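Local atomic coordinates of NADH:ubiquinone oxidoreductase, Na translocating, F subunit (Porphyromonas gingivalis, PDB entry 2R6H), a protein that binds flavin-adenine dinucleotide and belongs, by its family, to the ferredoxin reductase-like flavoproteins. Residues F23-L31 with I132-M143. Residues are numbered along the deposited sequence; the frame is centred on the assembly and turned at random.
Sequences FIKEFVVKL and IFSLKPGDKVMM
Phe-27 is the main bump of strand 24-30, and it fits into a hollow lined by Ile-132, Leu-135 and Val-141. CG2 of Ile-132 sits over the centre of one ring face, 3.9 Å from the centroid, in a CH-pi contact. The far end of the ring meets Leu-135, with Phe-27 CZ 3.5 Å from Leu-135 CD1. With CG anti to the backbone N (chi1 -180°), the ring extends from the strand into this hollow.

Lys-25 and Phe-133 make the second fit. The aliphatic chain of Lys-25 lies across one face of the Phe-133 ring, with CD 3.3 Å from the ring centroid and almost straight above it. The chain bends at its last torsion (chi4 -52°), and the ammonium group is hydrogen-bonded to Asn-19 OD1 and to the backbone O atoms of Asn-17 and Asp-60.

Towards the other end of the strand the bumps are smaller. Val-29 uses both branches: CG1 is 3.8 Å from Val-141 CG2, and CG2 rests against SE of Met-143. The selenomethionine side chain, which is poorly ordered, bends so that its CE also meets Leu-31 CD1.

Every second residue, Lys-25, Phe-27 and Val-29, faces segment 132-143. The axes of strand 24-30 and of residues 140-143 run nearly at right angles (83°), 8.6 Å apart. Both strands belong to one antiparallel sheet, with strand 9-19 between them in the strand order. The turn from Ile-132 to Leu-135 lays its side chains against strand 24-30. The buried, largely apolar interior is consistent with the antiparallel flavin-binding beta-barrel domain of the ferredoxin reductase type.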
ATOM      1  N   PHE A  23      -2.182   8.672   6.650  1.00 36.84           N
ATOM      2  CA  PHE A  23      -3.126   8.752   5.562  1.00 36.18           C
ATOM      3  C   PHE A  23      -3.519   7.386   4.973  1.00 36.49           C
ATOM      4  O   PHE A  23      -4.118   7.302   3.888  1.00 36.65           O
ATOM      5  CB  PHE A  23      -2.566   9.669   4.498  1.00 35.86           C
ATOM      6  CG  PHE A  23      -2.354  11.056   4.972  1.00 36.55           C
ATOM      7  CD1 PHE A  23      -3.400  11.775   5.524  1.00 37.64           C
ATOM      8  CD2 PHE A  23      -1.116  11.654   4.864  1.00 35.43           C
ATOM      9  CE1 PHE A  23      -3.206  13.076   5.967  1.00 37.58           C
ATOM     10  CE2 PHE A  23      -0.918  12.947   5.306  1.00 36.34           C
ATOM     11  CZ  PHE A  23      -1.956  13.658   5.854  1.00 37.64           C
ATOM     12  N   ILE A  24      -3.198   6.312   5.686  1.00 23.24           N
ATOM     13  CA  ILE A  24      -3.633   4.989   5.257  1.00 22.03           C
ATOM     14  C   ILE A  24      -4.409   4.266   6.350  1.00 23.54           C
ATOM     15  O   ILE A  24      -3.872   3.962   7.419  1.00 25.52           O
ATOM     16  CB  ILE A  24      -2.459   4.146   4.787  1.00 20.79           C
ATOM     17  CG1 ILE A  24      -1.577   5.002   3.885  1.00 21.75           C
ATOM     18  CG2 ILE A  24      -2.970   2.934   4.041  1.00 20.29           C
ATOM     19  CD1 ILE A  24      -0.306   4.346   3.478  1.00 23.77           C
ATOM     20  N   LYS A  25      -5.689   4.031   6.084  1.00 30.82           N
ATOM     21  CA  LYS A  25      -6.501   3.191   6.947  1.00 31.22           C
ATOM     22  C   LYS A  25      -6.361   1.736   6.525  1.00 31.44           C
ATOM     23  O   LYS A  25      -6.252   1.423   5.332  1.00 30.05           O
ATOM     24  CB  LYS A  25      -7.968   3.608   6.903  1.00 31.08           C
ATOM     25  CG  LYS A  25      -8.318   4.598   7.963  1.00 31.51           C
ATOM     26  CD  LYS A  25      -9.618   5.303   7.660  1.00 29.94           C
ATOM     27  CE  LYS A  25      -9.959   6.271   8.774  1.00 26.64           C
ATOM     28  NZ  LYS A  25      -9.927   5.592  10.100  1.00 29.51           N
ATOM     29  N   GLU A  26      -6.339   0.852   7.515  1.00 34.50           N
ATOM     30  CA  GLU A  26      -6.400  -0.566   7.237  1.00 34.77           C
ATOM     31  C   GLU A  26      -7.865  -0.953   7.240  1.00 35.38           C
ATOM     32  O   GLU A  26      -8.490  -1.062   8.290  1.00 37.28           O
ATOM     33  CB  GLU A  26      -5.623  -1.365   8.263  1.00 35.78           C
ATOM     34  CG  GLU A  26      -5.441  -2.786   7.844  1.00 38.29           C
ATOM     35  CD  GLU A  26      -5.043  -3.668   8.991  1.00 41.95           C
ATOM     36  OE1 GLU A  26      -5.314  -3.290  10.152  1.00 44.39           O
ATOM     37  OE2 GLU A  26      -4.457  -4.738   8.732  1.00 43.30           O
ATOM     38  N   PHE A  27      -8.408  -1.130   6.042  1.00 32.02           N
ATOM     39  CA  PHE A  27      -9.834  -1.339   5.841  1.00 32.49           C
ATOM     40  C   PHE A  27     -10.126  -2.828   5.678  1.00 33.18           C
ATOM     41  O   PHE A  27      -9.751  -3.432   4.686  1.00 33.26           O
ATOM     42  CB  PHE A  27     -10.267  -0.548   4.612  1.00 31.07           C
ATOM     43  CG  PHE A  27     -11.715  -0.668   4.288  1.00 32.12           C
ATOM     44  CD1 PHE A  27     -12.678  -0.416   5.257  1.00 35.05           C
ATOM     45  CD2 PHE A  27     -12.119  -0.998   3.007  1.00 32.76           C
ATOM     46  CE1 PHE A  27     -14.009  -0.516   4.960  1.00 34.91           C
ATOM     47  CE2 PHE A  27     -13.450  -1.097   2.704  1.00 34.24           C
ATOM     48  CZ  PHE A  27     -14.402  -0.856   3.685  1.00 34.96           C
ATOM     49  N   VAL A  28     -10.788  -3.410   6.668  1.00 35.78           N
ATOM     50  CA  VAL A  28     -10.937  -4.854   6.756  1.00 37.32           C
ATOM     51  C   VAL A  28     -12.409  -5.285   6.658  1.00 38.89           C
ATOM     52  O   VAL A  28     -13.230  -4.955   7.527  1.00 41.07           O
ATOM     53  CB  VAL A  28     -10.331  -5.373   8.078  1.00 38.92           C
ATOM     54  CG1 VAL A  28     -10.490  -6.873   8.192  1.00 40.34           C
ATOM     55  CG2 VAL A  28      -8.861  -4.971   8.186  1.00 38.60           C
ATOM     56  N   VAL A  29     -12.743  -6.026   5.606  1.00 32.25           N
ATOM     57  CA  VAL A  29     -14.128  -6.423   5.365  1.00 33.39           C
ATOM     58  C   VAL A  29     -14.292  -7.943   5.386  1.00 35.04           C
ATOM     59  O   VAL A  29     -13.343  -8.671   5.086  1.00 34.94           O
ATOM     60  CB  VAL A  29     -14.656  -5.850   4.020  1.00 32.56           C
ATOM     61  CG1 VAL A  29     -14.693  -4.311   4.060  1.00 30.71           C
ATOM     62  CG2 VAL A  29     -13.805  -6.352   2.854  1.00 31.41           C
ATOM     63  N   LYS A  30     -15.486  -8.418   5.739  1.00 41.75           N
ATOM     64  CA  LYS A  30     -15.744  -9.858   5.807  1.00 44.61           C
ATOM     65  C   LYS A  30     -16.833 -10.294   4.829  1.00 45.01           C
ATOM     66  O   LYS A  30     -17.858  -9.621   4.696  1.00 45.76           O
ATOM     67  CB  LYS A  30     -16.127 -10.270   7.238  1.00 46.55           C
ATOM     68  CG  LYS A  30     -16.256 -11.774   7.465  1.00 50.13           C
ATOM     69  CD  LYS A  30     -16.877 -12.089   8.829  1.00 51.64           C
ATOM     70  CE  LYS A  30     -18.316 -11.571   8.901  1.00 55.05           C
ATOM     71  NZ  LYS A  30     -19.093 -12.105  10.062  1.00 58.60           N
ATOM     72  N   LEU A  31     -16.622 -11.417   4.147  1.00 40.93           N
ATOM     73  CA  LEU A  31     -17.627 -11.923   3.210  1.00 41.97           C
ATOM     74  C   LEU A  31     -18.735 -12.635   3.960  1.00 44.90           C
ATOM     75  O   LEU A  31     -18.547 -13.002   5.123  1.00 46.86           O
ATOM     76  CB  LEU A  31     -16.999 -12.820   2.137  1.00 41.48           C
ATOM     77  CG  LEU A  31     -16.501 -12.050   0.901  1.00 40.00           C
ATOM     78  CD1 LEU A  31     -15.459 -11.025   1.297  1.00 39.91           C
ATOM     79  CD2 LEU A  31     -15.948 -12.966  -0.168  1.00 40.77           C
ATOM     80  N   ILE A 132     -14.674   5.551   1.763  1.00 33.94           N
ATOM     81  CA  ILE A 132     -14.139   4.461   2.565  1.00 33.38           C
ATOM     82  C   ILE A 132     -13.711   4.962   3.935  1.00 32.89           C
ATOM     83  O   ILE A 132     -14.032   4.352   4.954  1.00 33.80           O
ATOM     84  CB  ILE A 132     -12.965   3.765   1.872  1.00 32.73           C
ATOM     85  CG1 ILE A 132     -13.480   2.998   0.649  1.00 35.08           C
ATOM     86  CG2 ILE A 132     -12.282   2.830   2.840  1.00 32.08           C
ATOM     87  CD1 ILE A 132     -12.430   2.707  -0.395  1.00 36.89           C
ATOM     88  N   PHE A 133     -13.009   6.086   3.964  1.00 27.29           N
ATOM     89  CA  PHE A 133     -12.570   6.649   5.229  1.00 27.56           C
ATOM     90  C   PHE A 133     -13.702   6.967   6.193  1.00 29.67           C
ATOM     91  O   PHE A 133     -13.481   7.105   7.395  1.00 30.95           O
ATOM     92  CB  PHE A 133     -11.724   7.892   5.003  1.00 26.90           C
ATOM     93  CG  PHE A 133     -10.260   7.634   5.104  1.00 26.17           C
ATOM     94  CD1 PHE A 133      -9.625   6.801   4.200  1.00 25.73           C
ATOM     95  CD2 PHE A 133      -9.519   8.208   6.112  1.00 27.39           C
ATOM     96  CE1 PHE A 133      -8.285   6.550   4.295  1.00 24.86           C
ATOM     97  CE2 PHE A 133      -8.167   7.957   6.212  1.00 27.41           C
ATOM     98  CZ  PHE A 133      -7.552   7.130   5.301  1.00 26.00           C
ATOM     99  N   SER A 134     -14.917   7.092   5.689  1.00 33.77           N
ATOM    100  CA  SER A 134     -16.018   7.413   6.573  1.00 34.89           C
ATOM    101  C   SER A 134     -16.619   6.141   7.153  1.00 35.98           C
ATOM    102  O   SER A 134     -17.468   6.207   8.035  1.00 37.61           O
ATOM    103  CB  SER A 134     -17.083   8.176   5.820  1.00 34.77           C
ATOM    104  OG  SER A 134     -17.740   7.281   4.955  1.00 35.76           O
ATOM    105  N   LEU A 135     -16.167   4.985   6.675  1.00 34.99           N
ATOM    106  CA  LEU A 135     -16.791   3.712   7.039  1.00 36.63           C
ATOM    107  C   LEU A 135     -16.417   3.187   8.415  1.00 38.39           C
ATOM    108  O   LEU A 135     -15.301   3.383   8.902  1.00 38.33           O
ATOM    109  CB  LEU A 135     -16.475   2.644   6.012  1.00 35.56           C
ATOM    110  CG  LEU A 135     -17.084   2.880   4.646  1.00 35.71           C
ATOM    111  CD1 LEU A 135     -16.781   1.680   3.784  1.00 36.56           C
ATOM    112  CD2 LEU A 135     -18.577   3.119   4.766  1.00 37.32           C
ATOM    113  N   LYS A 136     -17.354   2.476   9.026  1.00 48.43           N
ATOM    114  CA  LYS A 136     -17.217   2.129  10.422  1.00 50.88           C
ATOM    115  C   LYS A 136     -17.623   0.685  10.610  1.00 51.09           C
ATOM    116  O   LYS A 136     -18.381   0.150   9.805  1.00 50.77           O
ATOM    117  CB  LYS A 136     -18.108   3.051  11.245  1.00 53.17           C
ATOM    118  CG  LYS A 136     -17.376   3.857  12.305  1.00 57.73           C
ATOM    119  CD  LYS A 136     -18.223   5.042  12.746  1.00 63.27           C
ATOM    120  CE  LYS A 136     -18.156   5.263  14.259  1.00 66.74           C
ATOM    121  NZ  LYS A 136     -19.401   5.909  14.800  1.00 68.77           N
ATOM    122  N   PRO A 137     -17.103   0.039  11.666  1.00 38.82           N
ATOM    123  CA  PRO A 137     -17.459  -1.360  11.929  1.00 39.78           C
ATOM    124  C   PRO A 137     -18.972  -1.512  11.951  1.00 41.26           C
ATOM    125  O   PRO A 137     -19.655  -0.753  12.648  1.00 42.47           O
ATOM    126  CB  PRO A 137     -16.872  -1.626  13.317  1.00 41.08           C
ATOM    127  CG  PRO A 137     -15.762  -0.649  13.449  1.00 41.00           C
ATOM    128  CD  PRO A 137     -16.202   0.583  12.695  1.00 39.67           C
ATOM    129  N   GLY A 138     -19.483  -2.463  11.170  1.00 40.91           N
ATOM    130  CA  GLY A 138     -20.906  -2.727  11.111  1.00 42.61           C
ATOM    131  C   GLY A 138     -21.500  -2.333   9.778  1.00 41.88           C
ATOM    132  O   GLY A 138     -22.604  -2.752   9.430  1.00 43.53           O
ATOM    133  N   ASP A 139     -20.767  -1.531   9.018  1.00 51.49           N
ATOM    134  CA  ASP A 139     -21.274  -1.048   7.739  1.00 51.36           C
ATOM    135  C   ASP A 139     -21.158  -2.074   6.615  1.00 51.24           C
ATOM    136  O   ASP A 139     -20.445  -3.067   6.734  1.00 51.65           O
ATOM    137  CB  ASP A 139     -20.589   0.263   7.361  1.00 50.27           C
ATOM    138  CG  ASP A 139     -21.018   1.418   8.259  1.00 52.76           C
ATOM    139  OD1 ASP A 139     -22.064   1.255   8.941  1.00 55.84           O
ATOM    140  OD2 ASP A 139     -20.327   2.473   8.287  1.00 51.28           O
ATOM    141  N   LYS A 140     -21.871  -1.826   5.523  1.00 45.55           N
ATOM    142  CA  LYS A 140     -21.893  -2.741   4.389  1.00 45.52           C
ATOM    143  C   LYS A 140     -21.273  -2.119   3.143  1.00 44.70           C
ATOM    144  O   LYS A 140     -21.495  -0.940   2.837  1.00 44.28           O
ATOM    145  CB  LYS A 140     -23.332  -3.182   4.072  1.00 47.31           C
ATOM    146  CG  LYS A 140     -24.068  -3.899   5.207  1.00 49.17           C
ATOM    147  CD  LYS A 140     -23.229  -5.011   5.826  1.00 51.14           C
ATOM    148  CE  LYS A 140     -24.086  -6.040   6.552  1.00 52.82           C
ATOM    149  NZ  LYS A 140     -25.171  -6.563   5.660  1.00 55.16           N
ATOM    150  N   VAL A 141     -20.505  -2.919   2.416  1.00 43.80           N
ATOM    151  CA  VAL A 141     -19.952  -2.477   1.140  1.00 43.98           C
ATOM    152  C   VAL A 141     -20.167  -3.537   0.089  1.00 45.55           C
ATOM    153  O   VAL A 141     -20.143  -4.732   0.400  1.00 45.76           O
ATOM    154  CB  VAL A 141     -18.448  -2.243   1.239  1.00 42.81           C
ATOM    155  CG1 VAL A 141     -18.164  -0.784   1.458  1.00 42.80           C
ATOM    156  CG2 VAL A 141     -17.858  -3.105   2.350  1.00 42.60           C
HETATM  157  N   MSE A 142     -20.362  -3.103  -1.153  1.00 67.57           N
HETATM  158  CA  MSE A 142     -20.417  -4.025  -2.281  1.00 69.68           C
HETATM  159  C   MSE A 142     -19.029  -4.179  -2.850  1.00 68.95           C
HETATM  160  O   MSE A 142     -18.353  -3.191  -3.117  1.00 67.35           O
HETATM  161  CB  MSE A 142     -21.344  -3.495  -3.363  1.00 72.55           C
HETATM  162  CG  MSE A 142     -22.765  -3.281  -2.896  1.00 77.45           C
HETATM  163 SE   MSE A 142     -23.688  -4.946  -2.432  1.00 91.23          SE
HETATM  164  CE  MSE A 142     -24.867  -4.238  -1.019  1.00 84.23           C
HETATM  165  N   MSE A 143     -18.600  -5.416  -3.042  1.00 73.71           N
HETATM  166  CA  MSE A 143     -17.234  -5.657  -3.459  1.00 74.77           C
HETATM  167  C   MSE A 143     -17.135  -6.787  -4.457  1.00 72.73           C
HETATM  168  O   MSE A 143     -17.741  -7.832  -4.285  1.00 73.50           O
HETATM  169  CB  MSE A 143     -16.373  -5.968  -2.247  1.00 72.81           C
HETATM  170  CG  MSE A 143     -14.907  -5.876  -2.545  1.00 76.78           C
HETATM  171 SE   MSE A 143     -13.784  -6.189  -0.990  1.00 83.05          SE
HETATM  172  CE  MSE A 143     -14.108  -8.107  -0.779  1.00 82.28           C
TER